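Local coordinates for chitinase (Paenibacillus sp. FPU-7, PDB 5GZT), which probably hydrolyses the beta-1,4 linkages of chitin and chitodextrins at random internal positions, using family 18 glycoside hydrolase domains, at residues 996-999 with 1000-1004; 1101-1105 with 1106-1110. One frame throughout, in Å; residues are numbered along the deposited sequence.

Followed from the N terminus, the chain reaches interaction 1 first, where a loop turns into helix 998-1007, and interaction 2 about a hundred residues later, where helix 1093-1106 ends and leads into strand 1110-1114. Neither closes a long loop: each is local, one starting a helix and the other ending one, and they stand in series, without nesting or crossing. The centres of interactions 1 and 2 nevertheless lie about 13 Å apart. Asp999 OD1 lies 2.7 Å from Tyr1102 OH, a probable hydrogen bond, and Leu1002 packs against Tyr1102 and Leu1108. Together they join two neighbouring helices and strand 1015-1020 in the second family 18 TIM barrel.

Interaction 1 (996-999 with 1000-1004); sequences FSAD and SVLTA
Ser997 and Ser1000 exchange hydrogen bonds at the start of helix 998-1007. Ser1000 N donates to Ser997 OG over 3.1 Å, and Ser997 N returns a nearly straight bond to Ser1000 OG (2.9 Å, 164°). Both hydroxyls sit between their own backbone N and carbonyl carbon (chi1 58° and 71°), which turns each oxygen to the other residue's N-H. The first helical bonds follow at once, Val1001 N to Ser997 O and Leu1002 N to Ala998 O.

Within the same first turn, Asp999 O takes two donors from Thr1003, one turn ahead: the backbone N at 2.9 Å and OG1 at 2.7 Å, reaching it from opposite faces of the carbonyl plane. The Asp999 and Thr1003 side chains run alongside each other, and a water bridges them by donating to Asp999 OD2 and Thr1003 OG1, while Asp999 OD1 faces Tyr1102 of helix 1093-1106. Two apolar pairs add to this: Val1001 CG2 meets the edge of the Phe996 ring at CD1 (4.1 Å), and, separately, Ala998 CB approaches Leu1002 CD1.

Farther out, Thr988 bonds to Ser997 OG, the Tyr972 ring meets that of Phe996, and Val967 and Ile1017 of the barrel strands receive Leu1002. The reciprocal serine pair is a capping box with Ser997 as N-cap, here starting a helix that packs on the strands of a TIM barrel.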
loop_
_atom_site.group_PDB
_atom_site.type_symbol
_atom_site.label_atom_id
_atom_site.label_comp_id
_atom_site.label_asym_id
_atom_site.label_seq_id
_atom_site.Cartn_x
_atom_site.Cartn_y
_atom_site.Cartn_z
ATOM N N PHE B 996 10.274 -14.873 -18.442
ATOM C CA PHE B 996 10.893 -14.757 -19.784
ATOM C C PHE B 996 9.925 -14.841 -20.903
ATOM O O PHE B 996 9.037 -15.679 -20.924
ATOM C CB PHE B 996 11.882 -15.916 -20.031
ATOM C CG PHE B 996 13.137 -15.784 -19.272
ATOM C CD1 PHE B 996 14.167 -14.980 -19.756
ATOM C CD2 PHE B 996 13.329 -16.468 -18.045
ATOM C CE1 PHE B 996 15.353 -14.820 -19.022
ATOM C CE2 PHE B 996 14.520 -16.329 -17.331
ATOM C CZ PHE B 996 15.535 -15.508 -17.824
ATOM N N SER B 997 10.084 -13.939 -21.843
ATOM C CA SER B 997 9.438 -14.097 -23.132
ATOM C C SER B 997 10.297 -13.498 -24.201
ATOM O O SER B 997 11.193 -12.732 -23.899
ATOM C CB SER B 997 8.051 -13.404 -23.102
ATOM O OG SER B 997 8.188 -12.058 -22.795
ATOM N N ALA B 998 9.923 -13.710 -25.443
ATOM C CA ALA B 998 10.561 -13.013 -26.552
ATOM C C ALA B 998 10.507 -11.512 -26.322
ATOM O O ALA B 998 11.483 -10.811 -26.534
ATOM C CB ALA B 998 9.914 -13.355 -27.867
ATOM N N ASP B 999 9.334 -11.012 -25.935
ATOM C CA ASP B 999 9.107 -9.590 -25.672
ATOM C C ASP B 999 10.046 -9.109 -24.633
ATOM O O ASP B 999 10.726 -8.073 -24.850
ATOM C CB ASP B 999 7.601 -9.349 -25.276
ATOM C CG ASP B 999 7.285 -7.907 -25.040
ATOM O OD1 ASP B 999 7.634 -7.069 -25.896
ATOM O OD2 ASP B 999 6.786 -7.586 -23.942
ATOM N N SER B 1000 10.130 -9.795 -23.486
ATOM C CA SER B 1000 10.967 -9.315 -22.405
ATOM C C SER B 1000 12.439 -9.396 -22.787
ATOM O O SER B 1000 13.196 -8.428 -22.521
ATOM C CB SER B 1000 10.786 -10.082 -21.093
ATOM O OG SER B 1000 11.316 -11.386 -21.137
ATOM N N VAL B 1001 12.818 -10.469 -23.460
ATOM C CA VAL B 1001 14.257 -10.622 -23.863
ATOM C C VAL B 1001 14.703 -9.598 -24.904
ATOM O O VAL B 1001 15.717 -8.874 -24.772
ATOM C CB VAL B 1001 14.496 -12.046 -24.388
ATOM C CG1 VAL B 1001 15.913 -12.188 -24.900
ATOM C CG2 VAL B 1001 14.299 -13.022 -23.302
ATOM N N LEU B 1002 13.873 -9.468 -25.930
ATOM C CA LEU B 1002 14.204 -8.538 -27.023
ATOM C C LEU B 1002 14.064 -7.098 -26.606
ATOM O O LEU B 1002 14.866 -6.216 -27.071
ATOM C CB LEU B 1002 13.410 -8.895 -28.226
ATOM C CG LEU B 1002 13.703 -10.277 -28.748
ATOM C CD1 LEU B 1002 12.653 -10.676 -29.768
ATOM C CD2 LEU B 1002 15.073 -10.331 -29.377
ATOM N N THR B 1003 13.189 -6.808 -25.605
ATOM C CA THR B 1003 13.249 -5.497 -24.994
ATOM C C THR B 1003 14.535 -5.240 -24.264
ATOM O O THR B 1003 15.102 -4.123 -24.381
ATOM C CB THR B 1003 12.022 -5.281 -24.048
ATOM O OG1 THR B 1003 10.859 -5.373 -24.851
ATOM C CG2 THR B 1003 12.021 -3.956 -23.358
ATOM N N ALA B 1004 14.995 -6.191 -23.450
ATOM C CA ALA B 1004 16.217 -6.027 -22.743
ATOM C C ALA B 1004 17.378 -5.868 -23.692
ATOM O O ALA B 1004 18.258 -5.101 -23.431
ATOM C CB ALA B 1004 16.495 -7.203 -21.848
HETATM O O HOH W 1 8.688 -5.681 -23.149
#

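Interaction 2 (1101-1105 with 1106-1110); sequences EYAKN and QGLRG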
loop_
_atom_site.group_PDB
_atom_site.type_symbol
_atom_site.label_atom_id
_atom_site.label_comp_id
_atom_site.label_asym_id
_atom_site.label_seq_id
_atom_site.Cartn_x
_atom_site.Cartn_y
_atom_site.Cartn_z
ATOM N N GLU B 1101 4.594 -11.944 -36.310
ATOM C CA GLU B 1101 3.886 -10.717 -36.164
ATOM C C GLU B 1101 4.628 -9.748 -35.275
ATOM O O GLU B 1101 4.685 -8.594 -35.608
ATOM C CB GLU B 1101 2.480 -10.980 -35.575
ATOM C CG GLU B 1101 1.656 -9.706 -35.429
ATOM C CD GLU B 1101 0.209 -10.012 -35.063
ATOM O OE1 GLU B 1101 -0.691 -9.636 -35.802
ATOM O OE2 GLU B 1101 0.029 -10.648 -34.066
ATOM N N TYR B 1102 5.171 -10.244 -34.162
ATOM C CA TYR B 1102 6.029 -9.487 -33.283
ATOM C C TYR B 1102 7.203 -8.908 -34.063
ATOM O O TYR B 1102 7.451 -7.730 -34.020
ATOM C CB TYR B 1102 6.488 -10.362 -32.097
ATOM C CG TYR B 1102 7.196 -9.580 -30.998
ATOM C CD1 TYR B 1102 6.458 -8.923 -29.987
ATOM C CD2 TYR B 1102 8.576 -9.422 -30.990
ATOM C CE1 TYR B 1102 7.130 -8.176 -29.032
ATOM C CE2 TYR B 1102 9.233 -8.719 -30.016
ATOM C CZ TYR B 1102 8.516 -8.083 -29.040
ATOM O OH TYR B 1102 9.151 -7.275 -28.118
ATOM N N ALA B 1103 7.912 -9.739 -34.845
ATOM C CA ALA B 1103 9.021 -9.256 -35.710
ATOM C C ALA B 1103 8.627 -8.089 -36.606
ATOM O O ALA B 1103 9.315 -7.068 -36.667
ATOM C CB ALA B 1103 9.552 -10.400 -36.528
ATOM N N LYS B 1104 7.519 -8.219 -37.295
ATOM C CA LYS B 1104 7.030 -7.167 -38.195
ATOM C C LYS B 1104 6.658 -5.895 -37.442
ATOM O O LYS B 1104 7.072 -4.820 -37.855
ATOM C CB LYS B 1104 5.793 -7.634 -38.934
ATOM C CG LYS B 1104 6.094 -8.613 -40.051
ATOM C CD LYS B 1104 4.947 -9.539 -40.330
ATOM C CE LYS B 1104 3.793 -8.806 -40.923
ATOM N NZ LYS B 1104 2.651 -9.727 -41.172
ATOM N N ASN B 1105 5.942 -6.039 -36.323
ATOM C CA ASN B 1105 5.439 -4.873 -35.589
ATOM C C ASN B 1105 6.502 -4.189 -34.802
ATOM O O ASN B 1105 6.332 -3.016 -34.475
ATOM C CB ASN B 1105 4.334 -5.288 -34.598
ATOM C CG ASN B 1105 3.048 -5.731 -35.327
ATOM O OD1 ASN B 1105 2.786 -5.299 -36.416
ATOM N ND2 ASN B 1105 2.253 -6.550 -34.688
ATOM N N GLN B 1106 7.574 -4.912 -34.431
ATOM C CA GLN B 1106 8.645 -4.315 -33.623
ATOM C C GLN B 1106 9.823 -3.828 -34.444
ATOM O O GLN B 1106 10.776 -3.241 -33.902
ATOM C CB GLN B 1106 9.124 -5.355 -32.626
ATOM C CG GLN B 1106 8.090 -5.749 -31.611
ATOM C CD GLN B 1106 7.769 -4.630 -30.672
ATOM O OE1 GLN B 1106 8.640 -4.031 -30.021
ATOM N NE2 GLN B 1106 6.531 -4.351 -30.593
ATOM N N GLY B 1107 9.798 -4.063 -35.757
ATOM C CA GLY B 1107 10.920 -3.617 -36.597
ATOM C C GLY B 1107 12.143 -4.493 -36.492
ATOM O O GLY B 1107 13.256 -4.025 -36.703
ATOM N N LEU B 1108 11.935 -5.742 -36.214
ATOM C CA LEU B 1108 13.016 -6.707 -36.145
ATOM C C LEU B 1108 13.530 -7.095 -37.546
ATOM O O LEU B 1108 12.853 -6.865 -38.576
ATOM C CB LEU B 1108 12.693 -7.928 -35.324
ATOM C CG LEU B 1108 12.081 -7.709 -33.943
ATOM C CD1 LEU B 1108 11.921 -9.041 -33.265
ATOM C CD2 LEU B 1108 12.873 -6.741 -33.083
ATOM N N ARG B 1109 14.758 -7.633 -37.579
ATOM C CA ARG B 1109 15.302 -8.061 -38.878
ATOM C C ARG B 1109 14.479 -9.232 -39.448
ATOM O O ARG B 1109 14.331 -9.312 -40.648
ATOM C CB ARG B 1109 16.768 -8.448 -38.828
ATOM C CG ARG B 1109 17.410 -8.685 -40.183
ATOM C CD ARG B 1109 17.563 -7.382 -40.900
ATOM N NE ARG B 1109 17.843 -7.475 -42.334
ATOM C CZ ARG B 1109 16.968 -7.588 -43.317
ATOM N NH1 ARG B 1109 15.649 -7.732 -43.077
ATOM N NH2 ARG B 1109 17.397 -7.570 -44.575
ATOM N N GLY B 1110 14.019 -10.127 -38.595
ATOM C CA GLY B 1110 13.280 -11.292 -39.056
ATOM C C GLY B 1110 13.088 -12.338 -38.005
ATOM O O GLY B 1110 13.121 -12.010 -36.799
HETATM O O HOH W 2 10.386 -5.999 -39.482
#
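Tyr1102 and Gln1106 make the tightest side-chain contact at the end of helix 1093-1106. Gln1106 CG stands over the centre of the tyrosine ring, 3.5 Å from the centroid and 11° off the ring normal, a CH-pi contact. The glutamine chain bends at chi2, and its amide plane lies 17° from the ring plane. The same two residues also share a backbone bond, Gln1106 N to Tyr1102 O at 2.9 Å.

Next to this pair the chain leaves the helix. Gly1107 takes positive phi (77°), a conformation that favours glycine, and Leu1108 N then donates to Ala1103 O over 3.0 Å, in the carbonyl plane. This is a Schellman motif. A water belongs to the same turn, donating to Ala1103 O at 3.2 Å and to Leu1108 O at 2.8 Å. The apolar part of the motif is Leu1108, whose CB lies 4.2 Å from Ala1103 CB and whose CD1 reaches Tyr1102 CD2 at 4.1 Å. From strand 1015-1020, Leu1015 packs on Leu1108, and Ile1017 on Tyr1102 and Ala1103.

The looser side is formed by the partly exposed Lys1104 and Asn1105, whose side chains touch the turn little. Lys1104 leaves the backbone away from the turn, and its NZ forms a salt bridge with Glu1131 of helix 1123-1133.

The polar ends of the tyrosine and glutamine share a partner: Arg1006 donates to Gln1106 OE1 and also bonds to Tyr1102 OH, while Gln1106 NE2 reaches Val656 O. With OE1 and NE2 both engaged, the rotation of the amide is fixed, and the nearby guanidinium may polarise the phenol, already paired with Asp999, probably strengthening its bond to the aspartate.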